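Local coordinates for KaiC domain-containing protein (PDB 2ZTS) that binds ADP and magnesium and is probably an ATP-binding member of the KaiC family of P-loop NTPases, at residues Arg10-Gly15 with Phe27-Thr32; Val33-Gly38 with Thr174-Thr179. All blocks are in the same frame, centred on the assembly; numbering follows the deposited sequence.

Interaction 1: residues Arg10-Gly15 with Phe27-Thr32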
ATOM      1  N   ARG C  10      16.488 -33.736  22.579  1.00 44.02           N
ATOM      2  CA  ARG C  10      17.930 -33.433  22.523  1.00 43.77           C
ATOM      3  C   ARG C  10      18.092 -31.966  22.085  1.00 41.40           C
ATOM      4  O   ARG C  10      17.499 -31.574  21.089  1.00 39.81           O
ATOM      5  CB  ARG C  10      18.631 -34.337  21.468  1.00 44.68           C
ATOM      6  CG  ARG C  10      19.724 -35.345  21.945  1.00 49.39           C
ATOM      7  CD  ARG C  10      19.454 -36.850  21.510  1.00 55.13           C
ATOM      8  NE  ARG C  10      19.479 -37.068  20.043  1.00 60.29           N
ATOM      9  CZ  ARG C  10      18.643 -37.864  19.328  1.00 62.96           C
ATOM     10  NH1 ARG C  10      17.693 -38.594  19.913  1.00 63.33           N
ATOM     11  NH2 ARG C  10      18.769 -37.933  17.997  1.00 63.02           N
ATOM     12  N   ARG C  11      18.917 -31.200  22.799  1.00 39.33           N
ATOM     13  CA  ARG C  11      19.064 -29.772  22.570  1.00 38.09           C
ATOM     14  C   ARG C  11      20.462 -29.309  22.124  1.00 37.35           C
ATOM     15  O   ARG C  11      21.505 -29.633  22.691  1.00 37.00           O
ATOM     16  CB  ARG C  11      18.582 -28.982  23.802  1.00 38.64           C
ATOM     17  CG  ARG C  11      17.053 -29.020  23.895  1.00 38.19           C
ATOM     18  CD  ARG C  11      16.450 -28.154  24.932  1.00 38.16           C
ATOM     19  NE  ARG C  11      15.004 -28.418  25.037  1.00 39.83           N
ATOM     20  CZ  ARG C  11      14.063 -27.842  24.307  1.00 39.43           C
ATOM     21  NH1 ARG C  11      14.370 -26.936  23.378  1.00 41.69           N
ATOM     22  NH2 ARG C  11      12.799 -28.160  24.498  1.00 38.63           N
ATOM     23  N   VAL C  12      20.461 -28.458  21.106  1.00 35.52           N
ATOM     24  CA  VAL C  12      21.683 -27.965  20.530  1.00 33.77           C
ATOM     25  C   VAL C  12      21.950 -26.612  21.181  1.00 32.92           C
ATOM     26  O   VAL C  12      21.151 -25.699  21.045  1.00 32.25           O
ATOM     27  CB  VAL C  12      21.497 -27.937  19.014  1.00 33.79           C
ATOM     28  CG1 VAL C  12      22.722 -27.319  18.273  1.00 33.90           C
ATOM     29  CG2 VAL C  12      21.152 -29.358  18.545  1.00 33.66           C
ATOM     30  N   LYS C  13      23.055 -26.497  21.901  1.00 31.51           N
ATOM     31  CA  LYS C  13      23.450 -25.250  22.584  1.00 32.37           C
ATOM     32  C   LYS C  13      23.814 -24.167  21.572  1.00 31.98           C
ATOM     33  O   LYS C  13      24.568 -24.417  20.647  1.00 31.28           O
ATOM     34  CB  LYS C  13      24.648 -25.465  23.495  1.00 32.57           C
ATOM     35  CG  LYS C  13      24.435 -26.592  24.580  1.00 35.75           C
ATOM     36  CD  LYS C  13      23.862 -26.077  25.860  1.00 40.47           C
ATOM     37  CE  LYS C  13      24.822 -25.211  26.728  1.00 42.66           C
ATOM     38  NZ  LYS C  13      24.045 -24.006  27.403  1.00 40.73           N
ATOM     39  N   SER C  14      23.289 -22.971  21.767  1.00 31.23           N
ATOM     40  CA  SER C  14      23.241 -22.003  20.680  1.00 31.67           C
ATOM     41  C   SER C  14      24.620 -21.462  20.465  1.00 31.28           C
ATOM     42  O   SER C  14      24.991 -21.142  19.383  1.00 32.10           O
ATOM     43  CB  SER C  14      22.307 -20.834  21.003  1.00 30.26           C
ATOM     44  OG  SER C  14      22.811 -20.087  22.076  1.00 30.84           O
ATOM     45  N   GLY C  15      25.374 -21.367  21.527  1.00 32.08           N
ATOM     46  CA  GLY C  15      26.639 -20.674  21.472  1.00 32.42           C
ATOM     47  C   GLY C  15      26.581 -19.230  21.912  1.00 32.04           C
ATOM     48  O   GLY C  15      27.611 -18.562  21.910  1.00 32.82           O
ATOM     49  N   PHE C  27      18.284 -25.370  20.981  1.00 29.29           N
ATOM     50  CA  PHE C  27      17.365 -25.722  19.916  1.00 29.13           C
ATOM     51  C   PHE C  27      17.115 -27.242  19.864  1.00 30.23           C
ATOM     52  O   PHE C  27      18.087 -28.012  19.802  1.00 29.09           O
ATOM     53  CB  PHE C  27      17.907 -25.335  18.539  1.00 28.92           C
ATOM     54  CG  PHE C  27      18.347 -23.927  18.410  1.00 30.03           C
ATOM     55  CD1 PHE C  27      17.408 -22.886  18.369  1.00 30.79           C
ATOM     56  CD2 PHE C  27      19.692 -23.619  18.246  1.00 31.29           C
ATOM     57  CE1 PHE C  27      17.809 -21.565  18.183  1.00 29.98           C
ATOM     58  CE2 PHE C  27      20.097 -22.260  18.065  1.00 33.94           C
ATOM     59  CZ  PHE C  27      19.134 -21.245  18.054  1.00 30.84           C
ATOM     60  N   PRO C  28      15.850 -27.682  19.781  1.00 30.01           N
ATOM     61  CA  PRO C  28      15.601 -29.100  19.509  1.00 30.27           C
ATOM     62  C   PRO C  28      16.406 -29.518  18.292  1.00 31.93           C
ATOM     63  O   PRO C  28      16.363 -28.878  17.218  1.00 31.55           O
ATOM     64  CB  PRO C  28      14.093 -29.180  19.223  1.00 28.93           C
ATOM     65  CG  PRO C  28      13.472 -27.986  19.832  1.00 29.33           C
ATOM     66  CD  PRO C  28      14.589 -26.910  19.919  1.00 30.84           C
ATOM     67  N   GLU C  29      17.129 -30.620  18.446  1.00 32.43           N
ATOM     68  CA  GLU C  29      17.905 -31.197  17.357  1.00 32.27           C
ATOM     69  C   GLU C  29      17.059 -31.407  16.105  1.00 30.11           C
ATOM     70  O   GLU C  29      15.949 -31.891  16.160  1.00 30.47           O
ATOM     71  CB  GLU C  29      18.564 -32.534  17.861  1.00 32.95           C
ATOM     72  CG  GLU C  29      19.545 -33.161  16.895  1.00 37.68           C
ATOM     73  CD  GLU C  29      20.287 -34.393  17.476  1.00 44.75           C
ATOM     74  OE1 GLU C  29      20.049 -34.780  18.661  1.00 45.00           O
ATOM     75  OE2 GLU C  29      21.135 -34.962  16.730  1.00 48.19           O
ATOM     76  N   GLY C  30      17.582 -31.027  14.949  1.00 28.78           N
ATOM     77  CA  GLY C  30      16.869 -31.222  13.711  1.00 27.43           C
ATOM     78  C   GLY C  30      16.002 -30.011  13.274  1.00 27.48           C
ATOM     79  O   GLY C  30      15.483 -30.030  12.160  1.00 26.74           O
ATOM     80  N   THR C  31      15.854 -28.991  14.111  1.00 26.96           N
ATOM     81  CA  THR C  31      14.950 -27.819  13.801  1.00 28.08           C
ATOM     82  C   THR C  31      15.533 -26.886  12.731  1.00 27.35           C
ATOM     83  O   THR C  31      16.706 -26.631  12.735  1.00 27.03           O
ATOM     84  CB  THR C  31      14.766 -26.934  15.048  1.00 27.87           C
ATOM     85  OG1 THR C  31      14.374 -27.718  16.148  1.00 29.32           O
ATOM     86  CG2 THR C  31      13.592 -26.003  14.887  1.00 29.44           C
ATOM     87  N   THR C  32      14.711 -26.372  11.823  1.00 27.53           N
ATOM     88  CA  THR C  32      15.075 -25.197  11.005  1.00 26.44           C
ATOM     89  C   THR C  32      14.549 -23.916  11.627  1.00 24.54           C
ATOM     90  O   THR C  32      13.326 -23.786  11.817  1.00 24.91           O
ATOM     91  CB  THR C  32      14.497 -25.378   9.662  1.00 26.95           C
ATOM     92  OG1 THR C  32      15.092 -26.544   9.112  1.00 27.44           O
ATOM     93  CG2 THR C  32      14.903 -24.179   8.666  1.00 24.09           C
TER
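The guanidinium of Arg10 and the carboxylate of Glu29 meet almost at right angles, their planes 88° apart. OE1 of Glu29 approaches the guanidinium obliquely, 2.7 Å from NE of Arg10, and the salt bridge contains a bent, weak hydrogen bond. Glu29 reaches the arginine on a straight chain, its CG anti to the backbone N (chi1 -173°). The side chains of Arg11 and Pro28 lie side by side, NH1 of the arginine meeting CD of the proline at 3.5 Å, obliquely to the guanidinium; NH1 also bonds Gly26 O and the hydroxyl of Thr226. The ring of Phe27, also met obliquely, brings CE2 to 3.9 Å from CB of Ser14, while OG of Ser14 is held by Asp20. These groups belong to a two-strand antiparallel ribbon, a small addition to the P-loop NTPase core: Arg11 and Pro28, its non-hydrogen-bonded pair, lie on one face, and Val12 and Phe27, its hydrogen-bonded pair, on the other. N of Val12 lies 2.7 Å from O of Phe27 and N of Phe27 2.9 Å from O of Val12. N of Glu29 adds a bond of 2.8 Å to O of Arg10. A type II turn from Pro28 to Thr31 follows, with Gly30 third. The carbonyl O of Pro28 accepts from N and OG1 of Thr31 on the same face of its plane, the hydroxyl at 2.5 Å.

Interaction 2: residues Val33-Gly38 with Thr174-Thr179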
ATOM      1  N   VAL C  33      15.448 -23.015  12.008  1.00 23.29           N
ATOM      2  CA  VAL C  33      15.141 -21.745  12.687  1.00 22.21           C
ATOM      3  C   VAL C  33      15.352 -20.607  11.712  1.00 22.44           C
ATOM      4  O   VAL C  33      16.419 -20.517  11.108  1.00 22.92           O
ATOM      5  CB  VAL C  33      16.059 -21.527  13.852  1.00 22.64           C
ATOM      6  CG1 VAL C  33      15.727 -20.245  14.625  1.00 23.38           C
ATOM      7  CG2 VAL C  33      15.971 -22.758  14.827  1.00 23.37           C
ATOM      8  N   LEU C  34      14.328 -19.771  11.564  1.00 21.20           N
ATOM      9  CA  LEU C  34      14.354 -18.561  10.787  1.00 20.95           C
ATOM     10  C   LEU C  34      14.788 -17.470  11.720  1.00 21.20           C
ATOM     11  O   LEU C  34      14.135 -17.169  12.724  1.00 20.76           O
ATOM     12  CB  LEU C  34      12.974 -18.237  10.204  1.00 21.15           C
ATOM     13  CG  LEU C  34      13.008 -17.065   9.212  1.00 20.78           C
ATOM     14  CD1 LEU C  34      13.758 -17.400   7.912  1.00 25.14           C
ATOM     15  CD2 LEU C  34      11.633 -16.554   8.901  1.00 21.96           C
ATOM     16  N   LEU C  35      15.953 -16.916  11.412  1.00 20.60           N
ATOM     17  CA  LEU C  35      16.495 -15.763  12.079  1.00 19.52           C
ATOM     18  C   LEU C  35      16.213 -14.520  11.158  1.00 20.80           C
ATOM     19  O   LEU C  35      16.737 -14.426  10.012  1.00 21.28           O
ATOM     20  CB  LEU C  35      17.969 -15.997  12.315  1.00 18.32           C
ATOM     21  CG  LEU C  35      18.659 -14.799  12.941  1.00 20.23           C
ATOM     22  CD1 LEU C  35      18.130 -14.529  14.367  1.00 21.67           C
ATOM     23  CD2 LEU C  35      20.127 -14.979  12.957  1.00 21.91           C
ATOM     24  N   THR C  36      15.378 -13.599  11.651  1.00 20.71           N
ATOM     25  CA  THR C  36      14.891 -12.454  10.860  1.00 21.94           C
ATOM     26  C   THR C  36      15.111 -11.135  11.594  1.00 22.65           C
ATOM     27  O   THR C  36      15.216 -11.102  12.799  1.00 23.72           O
ATOM     28  CB  THR C  36      13.412 -12.682  10.448  1.00 22.71           C
ATOM     29  OG1 THR C  36      12.946 -11.614   9.597  1.00 20.81           O
ATOM     30  CG2 THR C  36      12.436 -12.725  11.644  1.00 22.35           C
ATOM     31  N   GLY C  37      15.262 -10.073  10.829  1.00 23.03           N
ATOM     32  CA  GLY C  37      15.537  -8.752  11.290  1.00 22.47           C
ATOM     33  C   GLY C  37      16.087  -7.889  10.162  1.00 22.63           C
ATOM     34  O   GLY C  37      16.584  -8.390   9.122  1.00 21.72           O
ATOM     35  N   GLY C  38      16.005  -6.583  10.386  1.00 22.99           N
ATOM     36  CA  GLY C  38      16.454  -5.572   9.426  1.00 23.01           C
ATOM     37  C   GLY C  38      17.954  -5.573   9.260  1.00 22.27           C
ATOM     38  O   GLY C  38      18.720  -6.258   9.972  1.00 22.69           O
ATOM     39  N   THR C 174      20.619 -29.180  12.481  1.00 29.30           N
ATOM     40  CA  THR C 174      19.971 -28.074  13.150  1.00 28.74           C
ATOM     41  C   THR C 174      20.440 -26.865  12.396  1.00 27.68           C
ATOM     42  O   THR C 174      21.627 -26.638  12.327  1.00 27.01           O
ATOM     43  CB  THR C 174      20.440 -27.989  14.575  1.00 29.19           C
ATOM     44  OG1 THR C 174      20.078 -29.173  15.311  1.00 27.35           O
ATOM     45  CG2 THR C 174      19.758 -26.784  15.284  1.00 29.78           C
ATOM     46  N   THR C 175      19.503 -26.123  11.817  1.00 27.19           N
ATOM     47  CA  THR C 175      19.772 -25.093  10.833  1.00 26.11           C
ATOM     48  C   THR C 175      19.245 -23.719  11.229  1.00 26.73           C
ATOM     49  O   THR C 175      18.103 -23.645  11.714  1.00 26.54           O
ATOM     50  CB  THR C 175      19.061 -25.503   9.550  1.00 27.50           C
ATOM     51  OG1 THR C 175      19.555 -26.791   9.147  1.00 27.55           O
ATOM     52  CG2 THR C 175      19.391 -24.535   8.345  1.00 26.82           C
ATOM     53  N   ILE C 176      20.052 -22.654  11.009  1.00 23.85           N
ATOM     54  CA  ILE C 176      19.571 -21.257  10.960  1.00 22.96           C
ATOM     55  C   ILE C 176      19.570 -20.735   9.501  1.00 23.19           C
ATOM     56  O   ILE C 176      20.569 -20.830   8.771  1.00 22.89           O
ATOM     57  CB  ILE C 176      20.408 -20.346  11.849  1.00 21.63           C
ATOM     58  CG1 ILE C 176      20.236 -20.757  13.303  1.00 24.44           C
ATOM     59  CG2 ILE C 176      20.032 -18.838  11.653  1.00 21.53           C
ATOM     60  CD1 ILE C 176      21.273 -20.143  14.273  1.00 22.94           C
ATOM     61  N   LEU C 177      18.432 -20.210   9.077  1.00 23.02           N
ATOM     62  CA  LEU C 177      18.261 -19.501   7.812  1.00 21.85           C
ATOM     63  C   LEU C 177      17.997 -18.070   8.168  1.00 21.71           C
ATOM     64  O   LEU C 177      17.205 -17.787   9.081  1.00 22.23           O
ATOM     65  CB  LEU C 177      17.023 -20.001   7.035  1.00 22.44           C
ATOM     66  CG  LEU C 177      16.864 -21.515   6.854  1.00 23.01           C
ATOM     67  CD1 LEU C 177      15.513 -21.873   6.307  1.00 23.50           C
ATOM     68  CD2 LEU C 177      17.952 -22.010   5.915  1.00 21.62           C
ATOM     69  N   THR C 178      18.625 -17.156   7.453  1.00 20.77           N
ATOM     70  CA  THR C 178      18.446 -15.739   7.731  1.00 20.99           C
ATOM     71  C   THR C 178      17.639 -15.108   6.645  1.00 20.20           C
ATOM     72  O   THR C 178      17.763 -15.511   5.478  1.00 21.02           O
ATOM     73  CB  THR C 178      19.771 -15.017   7.869  1.00 20.96           C
ATOM     74  OG1 THR C 178      20.431 -14.941   6.604  1.00 22.25           O
ATOM     75  CG2 THR C 178      20.724 -15.819   8.773  1.00 21.09           C
ATOM     76  N   THR C 179      16.791 -14.155   7.028  1.00 19.00           N
ATOM     77  CA  THR C 179      16.096 -13.322   6.065  1.00 20.75           C
ATOM     78  C   THR C 179      15.966 -11.898   6.611  1.00 21.88           C
ATOM     79  O   THR C 179      16.232 -11.643   7.790  1.00 20.62           O
ATOM     80  CB  THR C 179      14.771 -13.940   5.676  1.00 19.41           C
ATOM     81  OG1 THR C 179      14.178 -13.209   4.590  1.00 21.32           O
ATOM     82  CG2 THR C 179      13.762 -13.817   6.777  1.00 21.42           C
TER
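Leu34 and Thr179 cross obliquely on one face of two parallel strands, the leucine's CD1 lying 3.8 Å from CG2 of the threonine. Thr36 lies beside Thr179 on that face and points the same way, its OG1 3.7 Å from the same methyl. Thr179 offers CG2 to both neighbours because OG1 is turned anti to the backbone N (chi1 -172°), where it bonds Glu195; OG1 of Thr36 is likewise satisfied, by O of Leu189. CD1 of Leu34 also approaches CB of Leu177 at 4.3 Å. With an alanine here, CD1 is lost from beside the methyl of Thr179 and CB of Leu177, and a gap is likely to open next to both. On the other face the chain of Leu35 slants across Ile176, CB of the leucine 3.6 Å from CG2 of the isoleucine, and Val33 packs more loosely against CG1 of Ile176.

The backbones are joined by an alternating parallel ladder. Strand 32-36 gives N of Val33 to Thr175 O, at 2.7 Å the shortest bond, and N of Leu35 to Leu177 O; in return Val33 O accepts from Leu177 N, and Leu35 O from Thr179 N at 3.0 Å, the longest. The strand segments cross at -32°, a marked twist. Past Thr36 the chain enters the P-loop (Walker A motif), where Gly38 touches ADP. OG1 of Thr178 bonds OD2 of Asp142, a magnesium-binding residue on strand 138-142, which flanks strand 174-179 on its other edge. Strand 201-209 flanks strand 32-36 on its other edge, while Phe46 and Phe50 of helix 43-58 cover the face carrying Leu35 and Ile176.

Overall arrangement
From the N terminus, interaction 1 comes first: it closes a short loop, 11 residues without helix or strand, by pairing 10-15 with 27-32. Interaction 2 opens at the very next residue, so the two are in series, neither nested nor crossed. It closes a far longer excursion of 135 residues, which includes helix 43-58 and strands 62-66 and 138-142 before strand 174-179 returns beside strand 32-36. Although their centres are about 14 Å apart, the contacts touch: Thr31 O probably accepts a hydrogen bond from Thr175 N, and Gly30 N probably donates one to Thr174 OG1. Together they join the N-terminal ribbon to the middle of the central sheet.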